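AT-less polyketide synthase (Streptomyces platensis subsp. rosaceus, PDB 4QYR) contributes the third ketosynthase domain of the MgsE protein of isomigrastatin biosynthesis, where it probably catalyses the condensation step that lengthens the polyketide chain. Local coordinates at residues A[12-17]-A[103-108]; A[255-260]-A[590-595]; A[453-458]-A[506-511]; A[491-496]-A[586-591]; A[547-552]-A[576-581]. All blocks are in the same frame, centred on the assembly; numbering follows the deposited sequence.

Contact 1 (A[12-17]-A[103-108])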
# COMPACT_ATOMS: atom_id res chain seq x y z
N VAL A 12 18.01 5.33 -11.75
CA VAL A 12 18.48 5.48 -13.12
C VAL A 12 17.71 6.47 -13.96
O VAL A 12 18.03 6.65 -15.14
CB VAL A 12 18.42 4.15 -13.88
CG1 VAL A 12 19.29 3.10 -13.22
CG2 VAL A 12 16.98 3.69 -13.97
N GLY A 13 16.68 7.09 -13.39
CA GLY A 13 15.92 8.07 -14.13
C GLY A 13 15.04 8.83 -13.18
O GLY A 13 14.62 8.28 -12.16
N ALA A 14 14.76 10.08 -13.49
CA ALA A 14 14.00 10.88 -12.55
C ALA A 14 13.25 12.03 -13.18
O ALA A 14 13.66 12.56 -14.22
CB ALA A 14 14.92 11.41 -11.48
N ALA A 15 12.15 12.41 -12.55
CA ALA A 15 11.40 13.59 -12.98
C ALA A 15 10.57 14.16 -11.84
O ALA A 15 10.15 13.43 -10.94
CB ALA A 15 10.49 13.25 -14.15
N GLY A 16 10.33 15.46 -11.89
CA GLY A 16 9.45 16.08 -10.92
C GLY A 16 8.87 17.42 -11.32
O GLY A 16 9.45 18.15 -12.11
N ARG A 17 7.70 17.74 -10.77
CA ARG A 17 7.15 19.07 -10.86
C ARG A 17 6.84 19.54 -9.46
O ARG A 17 6.18 18.83 -8.70
CB ARG A 17 5.89 19.11 -11.73
CG ARG A 17 6.12 18.58 -13.15
CD ARG A 17 4.85 18.63 -13.95
NE ARG A 17 4.23 19.94 -13.87
CZ ARG A 17 3.06 20.24 -14.42
NH1 ARG A 17 2.36 19.32 -15.08
NH2 ARG A 17 2.57 21.48 -14.31
N LEU A 103 10.80 8.00 -17.14
CA LEU A 103 11.17 6.94 -18.07
C LEU A 103 12.08 7.46 -19.16
O LEU A 103 13.16 6.92 -19.37
CB LEU A 103 9.92 6.31 -18.67
CG LEU A 103 9.22 5.27 -17.81
CD1 LEU A 103 8.02 4.77 -18.55
CD2 LEU A 103 10.15 4.11 -17.47
N GLU A 104 11.66 8.50 -19.86
CA GLU A 104 12.50 9.10 -20.89
C GLU A 104 13.83 9.62 -20.34
O GLU A 104 14.87 9.37 -20.93
CB GLU A 104 11.74 10.22 -21.58
CG GLU A 104 10.54 9.69 -22.32
CD GLU A 104 9.87 10.72 -23.21
OE1 GLU A 104 9.84 11.91 -22.81
OE2 GLU A 104 9.39 10.33 -24.31
N ASN A 105 13.82 10.30 -19.20
CA ASN A 105 15.04 10.83 -18.61
C ASN A 105 16.06 9.75 -18.26
O ASN A 105 17.27 10.00 -18.20
CB ASN A 105 14.72 11.62 -17.35
CG ASN A 105 15.97 12.01 -16.57
OD1 ASN A 105 16.28 11.43 -15.52
ND2 ASN A 105 16.70 12.97 -17.09
N GLY A 106 15.56 8.55 -18.01
CA GLY A 106 16.40 7.41 -17.69
C GLY A 106 16.75 6.65 -18.96
O GLY A 106 17.57 5.73 -18.95
N GLY A 107 16.13 7.06 -20.06
CA GLY A 107 16.41 6.47 -21.36
C GLY A 107 15.66 5.17 -21.58
O GLY A 107 16.20 4.25 -22.19
N TYR A 108 14.43 5.10 -21.07
CA TYR A 108 13.61 3.91 -21.22
C TYR A 108 12.28 4.17 -21.93
O TYR A 108 11.38 4.83 -21.42
CB TYR A 108 13.34 3.28 -19.85
CG TYR A 108 14.51 2.44 -19.39
CD1 TYR A 108 14.51 1.06 -19.58
CD2 TYR A 108 15.63 3.03 -18.81
CE1 TYR A 108 15.61 0.28 -19.19
CE2 TYR A 108 16.72 2.26 -18.41
CZ TYR A 108 16.70 0.89 -18.60
OH TYR A 108 17.78 0.12 -18.21
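Gly-13 of strand 12-17 and Gly-106, at the end of helix 90-106, bring their CA atoms to 3.7 Å, a direct meeting of two backbones. Neither residue has a side chain, so the last helical turn can settle on the strand itself. The same closeness sets Gly-106 CA against the carbonyl oxygen of Val-12.

The polar part consists of one side chain reading one backbone group. Asn-105 OD1 accepts the N-H of Ala-14, with OD1 and Ala-14 N 2.9 Å apart and an angle of 155° at the hydrogen. The donor lies 20° from the carboxamide plane. CG stands opposite the backbone N of Asn-105 (chi1 171°), which carries the amide down onto the strand. A second donor, Trp-259 NE1, binds the same oxygen. Gly-13 and Ala-15 make their sheet bonds with strand 239-247, whereas the Ala-14 N-H is taken up by the asparagine.

The third kind of bond lies within 103-108, where the helix ends. Gly-107, with positive phi, closes the helix in a Schellman motif: its N bonds Glu-104 O at 2.8 Å, and Tyr-108 N reaches back to Leu-103 O, also at 2.8 Å. The chain then turns so that the Tyr-108 hydroxyl bonds Asp-256 and Lys-246.

This is a buried helix-on-strand contact in the thiolase-type core of the ketosynthase. Its chemistry implies that the seating depends on shape at the glycines, while a single amide oxygen, gripped by two N-H groups, probably helps to fix which strand residue the helix end faces.

Contact 2 (A[255-260]-A[590-595])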
# COMPACT_ATOMS: atom_id res chain seq x y z
N GLY A 255 25.17 0.54 -18.78
CA GLY A 255 25.50 1.94 -18.94
C GLY A 255 24.32 2.90 -18.83
O GLY A 255 24.20 3.82 -19.63
N ASP A 256 23.44 2.66 -17.85
CA ASP A 256 22.40 3.62 -17.51
C ASP A 256 23.05 4.85 -16.86
O ASP A 256 24.14 4.75 -16.28
CB ASP A 256 21.36 3.01 -16.56
CG ASP A 256 20.57 1.86 -17.19
OD1 ASP A 256 19.73 2.10 -18.09
OD2 ASP A 256 20.76 0.70 -16.76
N ALA A 257 22.38 6.00 -16.95
CA ALA A 257 22.87 7.23 -16.32
C ALA A 257 22.37 7.35 -14.87
O ALA A 257 21.25 7.78 -14.62
CB ALA A 257 22.44 8.42 -17.12
N ILE A 258 23.23 6.97 -13.93
CA ILE A 258 22.82 6.83 -12.54
C ILE A 258 22.77 8.15 -11.76
O ILE A 258 23.72 8.93 -11.78
CB ILE A 258 23.74 5.84 -11.82
CG1 ILE A 258 23.70 4.50 -12.56
CG2 ILE A 258 23.34 5.68 -10.40
CD1 ILE A 258 24.64 3.47 -12.04
N TRP A 259 21.65 8.38 -11.09
CA TRP A 259 21.47 9.57 -10.28
C TRP A 259 22.09 9.37 -8.92
O TRP A 259 22.66 10.30 -8.33
CB TRP A 259 20.01 9.89 -10.11
CG TRP A 259 19.38 10.53 -11.27
CD1 TRP A 259 18.93 9.92 -12.40
CD2 TRP A 259 19.07 11.91 -11.41
NE1 TRP A 259 18.38 10.84 -13.25
CE2 TRP A 259 18.45 12.07 -12.67
CE3 TRP A 259 19.26 13.03 -10.60
CZ2 TRP A 259 18.03 13.30 -13.13
CZ3 TRP A 259 18.84 14.26 -11.07
CH2 TRP A 259 18.23 14.38 -12.32
N GLY A 260 21.97 8.15 -8.41
CA GLY A 260 22.44 7.81 -7.09
C GLY A 260 22.17 6.36 -6.76
O GLY A 260 21.48 5.64 -7.50
N ALA A 590 23.52 5.62 -21.85
CA ALA A 590 22.33 6.46 -21.98
C ALA A 590 22.61 7.93 -21.65
O ALA A 590 23.59 8.25 -20.96
CB ALA A 590 21.22 5.92 -21.10
N VAL A 591 21.72 8.80 -22.14
CA VAL A 591 21.91 10.26 -22.10
C VAL A 591 20.63 11.02 -21.73
O VAL A 591 19.56 10.75 -22.28
CB VAL A 591 22.40 10.78 -23.46
CG1 VAL A 591 22.39 12.29 -23.49
CG2 VAL A 591 23.78 10.24 -23.77
N ARG A 592 20.74 11.99 -20.84
CA ARG A 592 19.56 12.71 -20.38
C ARG A 592 19.18 13.83 -21.34
O ARG A 592 19.85 14.86 -21.40
CB ARG A 592 19.80 13.24 -18.97
CG ARG A 592 20.27 12.16 -18.02
CD ARG A 592 20.79 12.71 -16.70
NE ARG A 592 21.16 11.62 -15.80
CZ ARG A 592 21.61 11.80 -14.56
NH1 ARG A 592 21.75 13.01 -14.07
NH2 ARG A 592 21.91 10.74 -13.82
N LEU A 593 18.10 13.62 -22.09
CA LEU A 593 17.62 14.57 -23.10
C LEU A 593 16.29 15.15 -22.62
O LEU A 593 15.77 14.70 -21.59
CB LEU A 593 17.46 13.87 -24.45
CG LEU A 593 18.69 13.09 -24.91
CD1 LEU A 593 18.35 12.19 -26.07
CD2 LEU A 593 19.80 14.05 -25.26
N PRO A 594 15.72 16.14 -23.34
CA PRO A 594 14.44 16.64 -22.80
C PRO A 594 13.31 15.64 -23.02
O PRO A 594 13.39 14.84 -23.97
CB PRO A 594 14.20 17.92 -23.60
CG PRO A 594 15.48 18.23 -24.28
CD PRO A 594 16.13 16.91 -24.52
N ALA A 595 12.30 15.67 -22.16
CA ALA A 595 11.18 14.74 -22.28
C ALA A 595 10.11 15.25 -23.27
O ALA A 595 10.20 16.38 -23.79
CB ALA A 595 10.56 14.49 -20.94
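Gly-255 and Ala-590 join the two loops through backbone: Ala-590 N donates to Gly-255 O at 2.9 Å, with 167° at the hydrogen. Gly-255 is also the Schellman glycine that ends helix 248-253, so this carbonyl is offered just where the chain leaves the helix.

The second donor is a side chain. Arg-592, at least in one of its two deposited conformers, runs extended from CG to NE and brings NH2 to 3.1 Å from Ala-257 O. The oxygen lies close to the guanidinium plane, but the nitrogen sits well above the carbonyl plane, 75° out of it, and so is not on a lone pair. On its way the chain passes the methyl group of Ala-257, whose CB is 3.7 Å from Arg-592 NE.

In the same conformer one face of the guanidinium rests flat on Trp-259, the planes only 9° apart. CZ stands 3.7 Å from the centroid of the five-membered ring of Trp-259, a cation-pi stack, with NH2 by CD1 and NH1 toward the benzo side. The indole N-H is satisfied by Asn-105 OD1, while the ring face takes the guanidinium. Asp-256 has its partner in Tyr-108.

Segment 590-595 runs into a Leu-Pro-Ala-Tyr sequence, from Leu-593 to Tyr-596, that probably corresponds to the Leu-Pro-Thr-Tyr-Pro-Phe motif of the linker following the acyltransferase in related synthases. Its course along the ketosynthase, here against the loop before strand 260-269, is consistent with that wrap-around tail.

Contact 3 (A[453-458]-A[506-511])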
# COMPACT_ATOMS: atom_id res chain seq x y z
N GLN A 453 25.65 7.76 -37.59
CA GLN A 453 24.58 7.29 -36.73
C GLN A 453 23.21 7.80 -37.18
O GLN A 453 23.10 8.86 -37.79
CB GLN A 453 24.84 7.70 -35.27
CG GLN A 453 26.08 7.08 -34.65
CD GLN A 453 25.93 5.60 -34.45
OE1 GLN A 453 24.81 5.10 -34.33
NE2 GLN A 453 27.05 4.87 -34.44
N ALA A 454 22.19 7.02 -36.86
CA ALA A 454 20.81 7.28 -37.27
C ALA A 454 20.06 8.08 -36.22
O ALA A 454 19.85 7.61 -35.12
CB ALA A 454 20.09 5.98 -37.53
N ILE A 455 19.63 9.29 -36.57
CA ILE A 455 18.86 10.09 -35.63
C ILE A 455 17.37 10.01 -35.89
O ILE A 455 16.90 10.21 -37.00
CB ILE A 455 19.30 11.55 -35.66
CG1 ILE A 455 20.67 11.66 -35.00
CG2 ILE A 455 18.28 12.42 -34.92
CD1 ILE A 455 20.93 12.97 -34.34
N VAL A 456 16.64 9.72 -34.83
CA VAL A 456 15.28 9.26 -34.97
C VAL A 456 14.40 9.95 -33.94
O VAL A 456 14.66 9.88 -32.74
CB VAL A 456 15.29 7.71 -34.84
CG1 VAL A 456 14.24 7.20 -33.89
CG2 VAL A 456 15.20 7.05 -36.22
N LEU A 457 13.40 10.68 -34.41
CA LEU A 457 12.47 11.33 -33.51
C LEU A 457 11.05 10.92 -33.83
O LEU A 457 10.79 10.36 -34.90
CB LEU A 457 12.57 12.84 -33.59
CG LEU A 457 13.84 13.54 -33.13
CD1 LEU A 457 13.54 15.01 -32.94
CD2 LEU A 457 14.39 12.95 -31.85
N SER A 458 10.12 11.19 -32.91
CA SER A 458 8.71 10.91 -33.12
C SER A 458 7.84 11.56 -32.06
O SER A 458 8.29 11.75 -30.92
CB SER A 458 8.43 9.40 -33.15
OG SER A 458 8.64 8.81 -31.89
N LEU A 506 10.16 11.43 -37.54
CA LEU A 506 11.27 12.11 -38.22
C LEU A 506 12.54 11.25 -38.14
O LEU A 506 12.84 10.69 -37.09
CB LEU A 506 11.54 13.47 -37.59
CG LEU A 506 12.80 14.26 -37.98
CD1 LEU A 506 12.82 14.55 -39.45
CD2 LEU A 506 12.88 15.57 -37.21
N GLY A 507 13.30 11.17 -39.22
CA GLY A 507 14.57 10.46 -39.19
C GLY A 507 15.59 11.00 -40.18
O GLY A 507 15.22 11.51 -41.24
N PHE A 508 16.87 10.89 -39.84
CA PHE A 508 17.96 11.27 -40.74
C PHE A 508 19.28 10.70 -40.26
O PHE A 508 19.32 10.07 -39.23
CB PHE A 508 18.04 12.79 -40.89
CG PHE A 508 18.27 13.54 -39.61
CD1 PHE A 508 19.50 14.11 -39.34
CD2 PHE A 508 17.24 13.74 -38.72
CE1 PHE A 508 19.70 14.83 -38.17
CE2 PHE A 508 17.43 14.46 -37.55
CZ PHE A 508 18.67 15.00 -37.27
N VAL A 509 20.35 10.90 -41.04
CA VAL A 509 21.66 10.31 -40.72
C VAL A 509 22.79 11.35 -40.70
O VAL A 509 22.96 12.11 -41.65
CB VAL A 509 22.04 9.19 -41.72
CG1 VAL A 509 23.42 8.65 -41.42
CG2 VAL A 509 21.03 8.06 -41.65
N VAL A 510 23.55 11.36 -39.61
CA VAL A 510 24.62 12.33 -39.43
C VAL A 510 25.98 11.65 -39.25
O VAL A 510 26.05 10.45 -38.97
CB VAL A 510 24.39 13.22 -38.20
CG1 VAL A 510 23.06 13.95 -38.32
CG2 VAL A 510 24.45 12.38 -36.94
N GLY A 511 27.03 12.44 -39.40
CA GLY A 511 28.38 11.99 -39.10
C GLY A 511 29.00 12.82 -38.00
O GLY A 511 30.01 12.43 -37.42
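Strands 453-458 and 506-510 run antiparallel, their directions 170° apart and axes 4.7 Å from each other, with six backbone hydrogen bonds spread over the pairs Gln-453 with Val-510, Ile-455 with Phe-508 and Leu-457 with Leu-506. These hydrogen-bonded pairs send their side chains to one face; the alternating non-hydrogen-bonded pairs, Ala-454 with Val-509 and Val-456 with Gly-507, belong to the other.

The main side-chain meeting is between Ile-455 and Phe-508, which lie side by side and point the same way. Phe-508 CG takes the crowded position between backbone N and carbonyl carbon (chi1 59°), and this swings the ring across toward the neighbouring strand. Ile-455 CB then sits over the ring face, off toward its rim and 4.0 Å from the Phe-508 centroid, a CH-pi contact, while its CG2 branch touches CE2 and CZ.

The strands belong to a three-stranded antiparallel sheet, with 504-510 between 453-459 and 532-535, in the linker domain of the RhiE-like type that accompanies the ketosynthase. Helices 462-478, 488-497 and 513-524 pack on the Ile-455 and Phe-508 face, helix 564-572 on that of Ala-454 and Val-509.

Toward one end, Leu-457 and Leu-506 meet through their CB atoms, 4.2 Å apart. Toward the other, Val-510 CG2 comes within 4.3 Å of Ile-455 CG1, and on the opposite face Val-509 CG1 lies 3.7 Å from Gln-453 O.

Contact 4 (A[491-496]-A[586-591])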
# COMPACT_ATOMS: atom_id res chain seq x y z
N LEU A 491 23.86 9.66 -28.01
CA LEU A 491 22.68 10.49 -28.25
C LEU A 491 21.73 9.73 -29.15
O LEU A 491 20.53 9.63 -28.86
CB LEU A 491 23.08 11.84 -28.87
CG LEU A 491 22.12 12.84 -29.51
CD1 LEU A 491 21.94 12.61 -30.99
CD2 LEU A 491 20.78 12.89 -28.79
N ALA A 492 22.29 9.17 -30.22
CA ALA A 492 21.52 8.42 -31.19
C ALA A 492 20.96 7.16 -30.56
O ALA A 492 19.79 6.85 -30.71
CB ALA A 492 22.36 8.09 -32.39
N PHE A 493 21.82 6.44 -29.84
CA PHE A 493 21.38 5.28 -29.06
C PHE A 493 20.15 5.55 -28.21
O PHE A 493 19.24 4.74 -28.16
CB PHE A 493 22.50 4.80 -28.15
CG PHE A 493 22.11 3.65 -27.28
CD1 PHE A 493 22.03 2.37 -27.80
CD2 PHE A 493 21.85 3.83 -25.93
CE1 PHE A 493 21.70 1.29 -27.00
CE2 PHE A 493 21.52 2.77 -25.12
CZ PHE A 493 21.44 1.49 -25.65
N THR A 494 20.15 6.68 -27.52
CA THR A 494 19.09 6.98 -26.56
C THR A 494 17.80 7.35 -27.28
O THR A 494 16.71 7.01 -26.81
CB THR A 494 19.51 8.09 -25.61
OG1 THR A 494 20.62 7.64 -24.83
CG2 THR A 494 18.40 8.47 -24.69
N LEU A 495 17.92 8.03 -28.42
CA LEU A 495 16.73 8.43 -29.16
C LEU A 495 16.10 7.20 -29.80
O LEU A 495 14.92 7.18 -30.15
CB LEU A 495 17.07 9.48 -30.22
CG LEU A 495 17.45 10.84 -29.65
CD1 LEU A 495 17.87 11.77 -30.75
CD2 LEU A 495 16.29 11.43 -28.92
N GLN A 496 16.91 6.15 -29.92
CA GLN A 496 16.50 4.95 -30.61
C GLN A 496 15.75 4.03 -29.69
O GLN A 496 14.63 3.59 -29.99
CB GLN A 496 17.71 4.24 -31.19
CG GLN A 496 18.28 4.93 -32.41
CD GLN A 496 19.56 4.30 -32.88
OE1 GLN A 496 19.84 3.14 -32.58
NE2 GLN A 496 20.36 5.06 -33.63
N GLY A 586 27.84 -4.19 -25.24
CA GLY A 586 28.55 -3.70 -24.07
C GLY A 586 28.69 -2.18 -24.02
O GLY A 586 28.48 -1.57 -22.97
N GLU A 587 29.02 -1.59 -25.17
CA GLU A 587 29.49 -0.20 -25.26
C GLU A 587 28.54 0.93 -24.84
O GLU A 587 28.87 1.70 -23.93
CB GLU A 587 29.96 0.06 -26.70
CG GLU A 587 30.33 1.51 -27.06
CD GLU A 587 30.91 2.31 -25.91
OE1 GLU A 587 32.00 1.95 -25.42
OE2 GLU A 587 30.27 3.31 -25.50
N ARG A 588 27.39 1.07 -25.50
CA ARG A 588 26.60 2.30 -25.40
C ARG A 588 26.17 2.73 -23.99
O ARG A 588 25.87 1.91 -23.13
CB ARG A 588 25.35 2.18 -26.27
CG ARG A 588 25.63 2.13 -27.75
CD ARG A 588 26.55 3.25 -28.20
NE ARG A 588 26.69 3.24 -29.66
CZ ARG A 588 27.59 2.53 -30.32
NH1 ARG A 588 27.63 2.56 -31.65
NH2 ARG A 588 28.46 1.78 -29.66
N ARG A 589 26.13 4.05 -23.79
CA ARG A 589 25.67 4.67 -22.55
C ARG A 589 24.47 5.62 -22.78
O ARG A 589 24.44 6.34 -23.76
CB ARG A 589 26.82 5.42 -21.88
CG ARG A 589 27.93 4.51 -21.40
CD ARG A 589 28.89 5.22 -20.47
NE ARG A 589 28.27 5.50 -19.17
CZ ARG A 589 28.35 4.69 -18.12
NH1 ARG A 589 29.03 3.55 -18.19
NH2 ARG A 589 27.75 5.05 -16.98
N ALA A 590 23.52 5.62 -21.85
CA ALA A 590 22.33 6.46 -21.98
C ALA A 590 22.61 7.93 -21.65
O ALA A 590 23.59 8.25 -20.96
CB ALA A 590 21.22 5.92 -21.10
N VAL A 591 21.72 8.80 -22.14
CA VAL A 591 21.91 10.26 -22.10
C VAL A 591 20.63 11.02 -21.73
O VAL A 591 19.56 10.75 -22.28
CB VAL A 591 22.40 10.78 -23.46
CG1 VAL A 591 22.39 12.29 -23.49
CG2 VAL A 591 23.78 10.24 -23.77
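Arg-588 meets Phe-493 with its aliphatic root and not with its charge. CB stands 3.6 Å from the Phe-493 ring centroid, only 9° off the ring normal, a CH-pi contact over the centre of the face. CG adds to it from one side, 3.6 Å from Phe-493 CD1. The arginine chain then bends at chi2, and its guanidinium plane ends up 59° from that of the ring, with no stacking. Phe-493 also meets His-583 edge-to-face.

At Arg-589 the side chain turns away from the helix, and its backbone does the work: N donates to Asp-490 OD2, one turn earlier on the helix than Thr-494.

Ala-590 passes over the threonine, its CA 3.5 Å from Thr-494 OG1.

Val-591 closes the approach. Its N-H makes a weak hydrogen bond to Thr-494 OG1, 3.1 Å long but bent to 127° at the hydrogen; the stronger bond of this hydroxyl is the one to Asp-490 O within the helix. Thr-494 CG2, opposite the backbone N, lies 3.5 Å from Val-591 O, so the hydroxyl faces the N-H and the methyl faces the carbonyl oxygen of the same valine, both from the helix side. Val-591 CG2 reaches the helix backbone, 4.3 Å from Leu-491 N.

Helix 488-497 thus has the loop 586-591 on one flank and strand 453-459 on another, where Leu-491 packs on Ile-455, Leu-495 on Leu-457, and Gln-496 NE2 bonds Ala-454 O.

Contact 5 (A[547-552]-A[576-581])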
# COMPACT_ATOMS: atom_id res chain seq x y z
N ARG A 547 7.73 -6.17 -26.69
CA ARG A 547 9.10 -6.20 -26.18
C ARG A 547 9.94 -7.23 -26.92
O ARG A 547 11.12 -7.41 -26.63
CB ARG A 547 9.12 -6.51 -24.70
CG ARG A 547 8.65 -5.38 -23.84
CD ARG A 547 8.56 -5.83 -22.41
NE ARG A 547 7.29 -5.40 -21.84
CZ ARG A 547 7.09 -4.19 -21.34
NH1 ARG A 547 5.90 -3.87 -20.86
NH2 ARG A 547 8.08 -3.31 -21.32
N GLU A 548 9.30 -7.93 -27.86
CA GLU A 548 9.99 -8.88 -28.71
C GLU A 548 10.86 -8.15 -29.72
O GLU A 548 10.56 -7.02 -30.10
CB GLU A 548 9.00 -9.77 -29.45
CG GLU A 548 7.82 -10.24 -28.62
CD GLU A 548 6.76 -10.92 -29.48
OE1 GLU A 548 6.32 -10.31 -30.48
OE2 GLU A 548 6.39 -12.07 -29.15
N ALA A 549 11.94 -8.79 -30.15
CA ALA A 549 12.83 -8.20 -31.13
C ALA A 549 12.46 -8.66 -32.53
O ALA A 549 12.82 -9.76 -32.95
CB ALA A 549 14.26 -8.56 -30.81
N GLU A 550 11.72 -7.83 -33.25
CA GLU A 550 11.41 -8.13 -34.65
C GLU A 550 12.06 -7.11 -35.57
O GLU A 550 12.29 -5.95 -35.19
CB GLU A 550 9.90 -8.17 -34.88
CG GLU A 550 9.26 -6.80 -34.92
CD GLU A 550 7.83 -6.86 -35.39
OE1 GLU A 550 7.44 -7.89 -35.98
OE2 GLU A 550 7.09 -5.87 -35.18
N GLN A 551 12.37 -7.53 -36.79
CA GLN A 551 13.01 -6.63 -37.73
C GLN A 551 12.65 -6.98 -39.17
O GLN A 551 12.91 -8.09 -39.66
CB GLN A 551 14.53 -6.65 -37.53
CG GLN A 551 15.30 -5.89 -38.62
CD GLN A 551 16.73 -5.55 -38.21
OE1 GLN A 551 16.98 -5.09 -37.09
NE2 GLN A 551 17.67 -5.80 -39.11
N ALA A 552 12.04 -6.00 -39.84
CA ALA A 552 11.54 -6.16 -41.20
C ALA A 552 12.62 -6.66 -42.16
O ALA A 552 13.78 -6.24 -42.06
CB ALA A 552 10.94 -4.84 -41.69
N PRO A 576 9.60 -2.09 -38.70
CA PRO A 576 10.16 -2.42 -37.39
C PRO A 576 11.67 -2.59 -37.44
O PRO A 576 12.20 -3.25 -38.33
CB PRO A 576 9.47 -3.75 -37.04
CG PRO A 576 8.23 -3.76 -37.86
CD PRO A 576 8.61 -3.08 -39.15
N VAL A 577 12.35 -1.97 -36.48
CA VAL A 577 13.81 -1.99 -36.41
C VAL A 577 14.26 -2.53 -35.05
O VAL A 577 13.59 -2.34 -34.03
CB VAL A 577 14.39 -0.58 -36.65
CG1 VAL A 577 15.90 -0.61 -36.67
CG2 VAL A 577 13.87 0.01 -37.95
N ASP A 578 15.39 -3.23 -35.04
CA ASP A 578 15.93 -3.80 -33.82
C ASP A 578 17.19 -3.04 -33.43
O ASP A 578 18.30 -3.54 -33.58
CB ASP A 578 16.23 -5.29 -34.02
CG ASP A 578 16.66 -6.00 -32.73
OD1 ASP A 578 17.14 -5.34 -31.78
OD2 ASP A 578 16.51 -7.23 -32.70
N TRP A 579 17.00 -1.84 -32.91
CA TRP A 579 18.13 -0.95 -32.69
C TRP A 579 19.21 -1.49 -31.76
O TRP A 579 20.37 -1.16 -31.95
CB TRP A 579 17.64 0.39 -32.17
CG TRP A 579 16.54 0.97 -32.98
CD1 TRP A 579 15.20 0.85 -32.77
CD2 TRP A 579 16.68 1.77 -34.16
NE1 TRP A 579 14.50 1.53 -33.73
CE2 TRP A 579 15.38 2.10 -34.60
CE3 TRP A 579 17.78 2.23 -34.89
CZ2 TRP A 579 15.16 2.88 -35.74
CZ3 TRP A 579 17.56 3.00 -36.02
CH2 TRP A 579 16.26 3.32 -36.43
N GLN A 580 18.86 -2.32 -30.78
CA GLN A 580 19.89 -2.75 -29.84
C GLN A 580 20.78 -3.83 -30.44
O GLN A 580 21.82 -4.21 -29.88
CB GLN A 580 19.28 -3.22 -28.51
CG GLN A 580 20.19 -2.88 -27.33
CD GLN A 580 19.51 -3.02 -25.97
OE1 GLN A 580 18.30 -2.79 -25.83
NE2 GLN A 580 20.30 -3.31 -24.94
N ALA A 581 20.38 -4.30 -31.61
CA ALA A 581 21.14 -5.30 -32.33
C ALA A 581 22.36 -4.69 -33.02
O ALA A 581 23.38 -5.37 -33.22
CB ALA A 581 20.25 -6.00 -33.35
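Pro-576 O is approached by two neighbouring groups of the facing loop. Ala-552 N donates to it at 3.1 Å, with a fairly straight 166° at the hydrogen, and Gln-551 CA adds a C-H...O contact to the same oxygen at 3.5 Å. A second hydrogen bond runs from backbone to side chain: Asp-578 N donates to Gln-551 OE1 at 3.2 Å, the donor tilted 22° from the amide plane. Gln-551 CG lies opposite the backbone N (chi1 171°) and the chain stays extended, which takes the carboxamide across to this N-H; the Gln-551 and Asp-578 side chains cross at about a right angle.

The two segments flank a consecutive pair of helices, 553-561 and 564-572: Ala-552 leads into the first, and Pro-576 follows the second. The contact therefore ties together the entry to and exit from that pair, at the surface of the linker region.

Apolar touches accompany the bonds. Ala-552 CB rests 3.9 Å from Pro-576 CD. Glu-550 starts away from the proline yet comes back over it, CG 3.7 Å from Pro-576 CB, while its carboxylate has a long, weak ion pair with Arg-546. Val-577 faces away, onto Val-555 of helix 553-561.

Contacts 1 and 3 are buried, contacts 2 and 4 partly so, and contact 5 lies at the surface. Contact 1 belongs to the ketosynthase core and contact 3 to the linker sheet, their centres about 22 Å apart. Contacts 2 and 4 share Ala-590 and Val-591, so one tail touches the ketosynthase loop and the linker helix 488-497 in turn. That helix also packs against strand 453-459 of contact 3, and Trp-579 from contact 5 touches the sheet's other face. Chemistry follows place: glycine closeness and regular strand bonding inside, arginine over aromatic rings at the joints, and sparse backbone and amide bonds outside.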